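Local coordinates for enoyl-acyl carrier protein reductase (Uncultured bacterium, PDB 6KIA) that probably reduces the enoyl double bond of acyl-carrier-protein-bound fatty acyl chains with NADH, as an enoyl-acyl carrier protein reductase associated with triclosan resistance, at residues K135-D146 with H215-R226. Residues are numbered along the deposited sequence; the frame is centred on the assembly and turned at random.
Sequences KDGVAKVMAELD and HLIEGSAAIRAR
His215 lies beneath the aliphatic chain of Lys135 where two helices of the Rossmann-type NADH-binding fold pack on the same side of the sheet's parallel core, in a CH-pi contact that sets Lys135 CG 4.2 Å from the centroid of the imidazole. The lysine runs extended beyond CG, which carries CE on to 3.4 Å from His215 CE1. One residue on, Leu216 crosses Met142 at about a right angle, its CD1 touching the methionine methyl, while the leucine also packs on Phe25, Phe157 and His159 of the central strands. The axes of 135-146 and 215-219 approach to 9.8 Å at -49°, and at this level Gly219 offers bare backbone: Val138 CG1 rests against its CA, and Met142 CG comes to 3.3 Å from Gly219 O. The helix breaks at Ser220, whose CB packs on Met142 SD; its hydroxyl turns back to bond Leu216 O and also meets Tyr236 OH, so the buried hydroxyl is satisfied by two partners. Beyond the break, 221-226 runs closer to parallel with 135-146, at 28°. Here Ile223 sets CD1 against both Met142 SD (3.9 Å) and Leu145 CD2 (4.1 Å), crossing each side chain at about a right angle, and Leu145 continues the apolar layer down to Val23 and Phe157. Arg226, whose NH1 also forms a salt bridge with Asp151, closes the contact. Its chain bends at chi3 (67°) to present NE and NH2 side-on to Asp146, the guanidinium standing nearly perpendicular to the carboxylate, and both nitrogens hydrogen-bond to OD1 from the same face in a salt bridge, NH2 at 2.9 Å and NE at 3.1 Å.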
loop_
_atom_site.group_PDB
_atom_site.type_symbol
_atom_site.label_atom_id
_atom_site.label_comp_id
_atom_site.label_asym_id
_atom_site.label_seq_id
_atom_site.Cartn_x
_atom_site.Cartn_y
_atom_site.Cartn_z
ATOM N N LYS A 135 -7.724 18.792 -5.989
ATOM C CA LYS A 135 -8.220 19.582 -4.855
ATOM C C LYS A 135 -9.679 19.995 -5.016
ATOM O O LYS A 135 -10.463 19.947 -4.058
ATOM C CB LYS A 135 -7.372 20.835 -4.648
ATOM C CG LYS A 135 -5.955 20.580 -4.132
ATOM C CD LYS A 135 -5.255 21.927 -3.979
ATOM C CE LYS A 135 -3.866 21.807 -3.395
ATOM N NZ LYS A 135 -3.218 23.146 -3.330
ATOM N N ASP A 136 -10.036 20.413 -6.225
ATOM C CA ASP A 136 -11.404 20.817 -6.519
ATOM C C ASP A 136 -12.344 19.610 -6.356
ATOM O O ASP A 136 -13.458 19.728 -5.819
ATOM C CB ASP A 136 -11.501 21.392 -7.943
ATOM C CG ASP A 136 -10.860 22.782 -8.071
ATOM O OD1 ASP A 136 -10.558 23.422 -7.041
ATOM O OD2 ASP A 136 -10.666 23.239 -9.212
ATOM N N GLY A 137 -11.875 18.447 -6.804
ATOM C CA GLY A 137 -12.606 17.208 -6.594
ATOM C C GLY A 137 -12.815 16.896 -5.118
ATOM O O GLY A 137 -13.931 16.576 -4.692
ATOM N N VAL A 138 -11.744 17.002 -4.332
ATOM C CA VAL A 138 -11.804 16.737 -2.908
ATOM C C VAL A 138 -12.809 17.685 -2.252
ATOM O O VAL A 138 -13.561 17.276 -1.384
ATOM C CB VAL A 138 -10.424 16.867 -2.225
ATOM C CG1 VAL A 138 -10.565 16.809 -0.704
ATOM C CG2 VAL A 138 -9.520 15.754 -2.680
ATOM N N ALA A 139 -12.835 18.941 -2.692
ATOM C CA ALA A 139 -13.799 19.907 -2.143
ATOM C C ALA A 139 -15.239 19.492 -2.462
ATOM O O ALA A 139 -16.098 19.539 -1.568
ATOM C CB ALA A 139 -13.508 21.304 -2.670
ATOM N N LYS A 140 -15.499 19.090 -3.715
ATOM C CA LYS A 140 -16.790 18.493 -4.082
ATOM C C LYS A 140 -17.218 17.361 -3.153
ATOM O O LYS A 140 -18.333 17.361 -2.596
ATOM C CB LYS A 140 -16.757 17.945 -5.507
ATOM C CG LYS A 140 -17.500 18.733 -6.571
ATOM C CD LYS A 140 -18.698 17.895 -7.006
ATOM C CE LYS A 140 -19.145 18.182 -8.425
ATOM N NZ LYS A 140 -20.222 17.231 -8.845
ATOM N N VAL A 141 -16.313 16.397 -2.998
ATOM C CA VAL A 141 -16.582 15.214 -2.199
ATOM C C VAL A 141 -16.856 15.591 -0.750
ATOM O O VAL A 141 -17.820 15.119 -0.165
ATOM C CB VAL A 141 -15.399 14.229 -2.248
ATOM C CG1 VAL A 141 -15.564 13.159 -1.208
ATOM C CG2 VAL A 141 -15.289 13.614 -3.636
ATOM N N MET A 142 -16.042 16.484 -0.193
ATOM C CA MET A 142 -16.185 16.862 1.205
ATOM C C MET A 142 -17.467 17.664 1.417
ATOM O O MET A 142 -18.091 17.593 2.484
ATOM C CB MET A 142 -14.964 17.662 1.675
ATOM C CG MET A 142 -13.704 16.836 1.752
ATOM S SD MET A 142 -13.859 15.404 2.841
ATOM C CE MET A 142 -12.449 14.474 2.274
ATOM N N ALA A 143 -17.852 18.433 0.411
ATOM C CA ALA A 143 -19.116 19.176 0.484
ATOM C C ALA A 143 -20.266 18.195 0.611
ATOM O O ALA A 143 -21.133 18.348 1.497
ATOM C CB ALA A 143 -19.300 20.050 -0.738
ATOM N N GLU A 144 -20.231 17.135 -0.200
ATOM C CA GLU A 144 -21.292 16.129 -0.133
ATOM C C GLU A 144 -21.245 15.296 1.161
ATOM O O GLU A 144 -22.276 15.011 1.780
ATOM C CB GLU A 144 -21.224 15.214 -1.352
ATOM C CG GLU A 144 -22.457 14.363 -1.537
ATOM C CD GLU A 144 -22.479 13.659 -2.876
ATOM O OE1 GLU A 144 -21.984 14.244 -3.860
ATOM O OE2 GLU A 144 -22.982 12.518 -2.942
ATOM N N LEU A 145 -20.042 14.924 1.580
ATOM C CA LEU A 145 -19.847 14.117 2.770
ATOM C C LEU A 145 -20.271 14.862 4.037
ATOM O O LEU A 145 -20.779 14.260 4.976
ATOM C CB LEU A 145 -18.382 13.716 2.880
ATOM C CG LEU A 145 -18.008 12.744 3.984
ATOM C CD1 LEU A 145 -18.647 11.373 3.766
ATOM C CD2 LEU A 145 -16.492 12.662 4.047
ATOM N N ASP A 146 -20.032 16.171 4.064
ATOM C CA ASP A 146 -20.343 16.968 5.249
ATOM C C ASP A 146 -21.808 16.792 5.631
ATOM O O ASP A 146 -22.139 16.676 6.806
ATOM C CB ASP A 146 -20.023 18.449 5.010
ATOM C CG ASP A 146 -20.293 19.299 6.231
ATOM O OD1 ASP A 146 -19.526 19.194 7.219
ATOM O OD2 ASP A 146 -21.262 20.082 6.196
ATOM N N HIS A 215 -4.045 16.317 0.952
ATOM C CA HIS A 215 -5.258 16.900 0.388
ATOM C C HIS A 215 -6.472 16.375 1.117
ATOM O O HIS A 215 -7.470 17.073 1.258
ATOM C CB HIS A 215 -5.369 16.599 -1.101
ATOM C CG HIS A 215 -4.254 17.192 -1.894
ATOM N ND1 HIS A 215 -3.742 18.441 -1.619
ATOM C CD2 HIS A 215 -3.530 16.700 -2.928
ATOM C CE1 HIS A 215 -2.750 18.697 -2.454
ATOM N NE2 HIS A 215 -2.603 17.659 -3.259
ATOM N N LEU A 216 -6.368 15.147 1.609
ATOM C CA LEU A 216 -7.433 14.577 2.415
ATOM C C LEU A 216 -7.557 15.308 3.736
ATOM O O LEU A 216 -8.657 15.718 4.132
ATOM C CB LEU A 216 -7.160 13.095 2.665
ATOM C CG LEU A 216 -8.005 12.432 3.753
ATOM C CD1 LEU A 216 -9.520 12.581 3.490
ATOM C CD2 LEU A 216 -7.583 10.984 3.900
ATOM N N ILE A 217 -6.427 15.515 4.396
ATOM C CA ILE A 217 -6.435 16.161 5.700
ATOM C C ILE A 217 -6.915 17.619 5.590
ATOM O O ILE A 217 -7.728 18.092 6.402
ATOM C CB ILE A 217 -5.044 16.088 6.355
ATOM C CG1 ILE A 217 -4.762 14.629 6.761
ATOM C CG2 ILE A 217 -4.993 16.964 7.612
ATOM C CD1 ILE A 217 -3.313 14.342 7.140
ATOM N N GLU A 218 -6.389 18.339 4.612
ATOM C CA GLU A 218 -6.789 19.740 4.409
ATOM C C GLU A 218 -8.230 19.886 3.915
ATOM O O GLU A 218 -8.967 20.770 4.352
ATOM C CB GLU A 218 -5.828 20.411 3.429
ATOM C CG GLU A 218 -4.524 20.763 4.097
ATOM C CD GLU A 218 -3.501 21.320 3.124
ATOM O OE1 GLU A 218 -3.763 21.363 1.901
ATOM O OE2 GLU A 218 -2.452 21.769 3.604
ATOM N N GLY A 219 -8.616 19.015 2.994
ATOM C CA GLY A 219 -9.931 19.059 2.388
ATOM C C GLY A 219 -11.031 18.745 3.390
ATOM O O GLY A 219 -12.146 19.267 3.268
ATOM N N SER A 220 -10.712 17.946 4.409
ATOM C CA SER A 220 -11.713 17.549 5.404
ATOM C C SER A 220 -11.692 18.425 6.668
ATOM O O SER A 220 -12.347 18.110 7.668
ATOM C CB SER A 220 -11.505 16.079 5.782
ATOM O OG SER A 220 -10.225 15.887 6.377
ATOM N N ALA A 221 -10.960 19.535 6.609
ATOM C CA ALA A 221 -10.729 20.372 7.786
ATOM C C ALA A 221 -12.008 20.923 8.398
ATOM O O ALA A 221 -12.127 20.964 9.625
ATOM C CB ALA A 221 -9.786 21.541 7.433
ATOM N N ALA A 222 -12.946 21.362 7.558
ATOM C CA ALA A 222 -14.201 21.949 8.045
ATOM C C ALA A 222 -15.037 20.897 8.759
ATOM O O ALA A 222 -15.591 21.137 9.841
ATOM C CB ALA A 222 -14.983 22.567 6.912
ATOM N N ILE A 223 -15.119 19.718 8.148
ATOM C CA ILE A 223 -15.792 18.594 8.785
ATOM C C ILE A 223 -15.152 18.263 10.131
ATOM O O ILE A 223 -15.846 18.095 11.143
ATOM C CB ILE A 223 -15.752 17.332 7.873
ATOM C CG1 ILE A 223 -16.578 17.566 6.608
ATOM C CG2 ILE A 223 -16.272 16.125 8.623
ATOM C CD1 ILE A 223 -16.420 16.464 5.546
ATOM N N ARG A 224 -13.825 18.133 10.126
ATOM C CA ARG A 224 -13.049 17.832 11.330
ATOM C C ARG A 224 -13.371 18.825 12.453
ATOM O O ARG A 224 -13.638 18.427 13.589
ATOM C CB ARG A 224 -11.539 17.812 11.025
ATOM C CG ARG A 224 -10.702 17.432 12.224
ATOM C CD ARG A 224 -9.219 17.205 11.858
ATOM N NE ARG A 224 -8.536 18.429 11.435
ATOM C CZ ARG A 224 -8.185 18.703 10.180
ATOM N NH1 ARG A 224 -8.455 17.840 9.203
ATOM N NH2 ARG A 224 -7.567 19.846 9.894
ATOM N N ALA A 225 -13.278 20.111 12.135
ATOM C CA ALA A 225 -13.565 21.154 13.118
ATOM C C ALA A 225 -14.984 21.037 13.684
ATOM O O ALA A 225 -15.191 21.138 14.899
ATOM C CB ALA A 225 -13.361 22.514 12.505
ATOM N N ARG A 226 -15.958 20.798 12.810
ATOM C CA ARG A 226 -17.339 20.773 13.271
ATOM C C ARG A 226 -17.574 19.559 14.182
ATOM O O ARG A 226 -18.254 19.660 15.223
ATOM C CB ARG A 226 -18.315 20.789 12.080
ATOM C CG ARG A 226 -19.757 20.385 12.423
ATOM C CD ARG A 226 -20.688 20.440 11.218
ATOM N NE ARG A 226 -20.373 19.446 10.190
ATOM C CZ ARG A 226 -20.791 18.188 10.238
ATOM N NH1 ARG A 226 -21.518 17.776 11.274
ATOM N NH2 ARG A 226 -20.472 17.337 9.267
#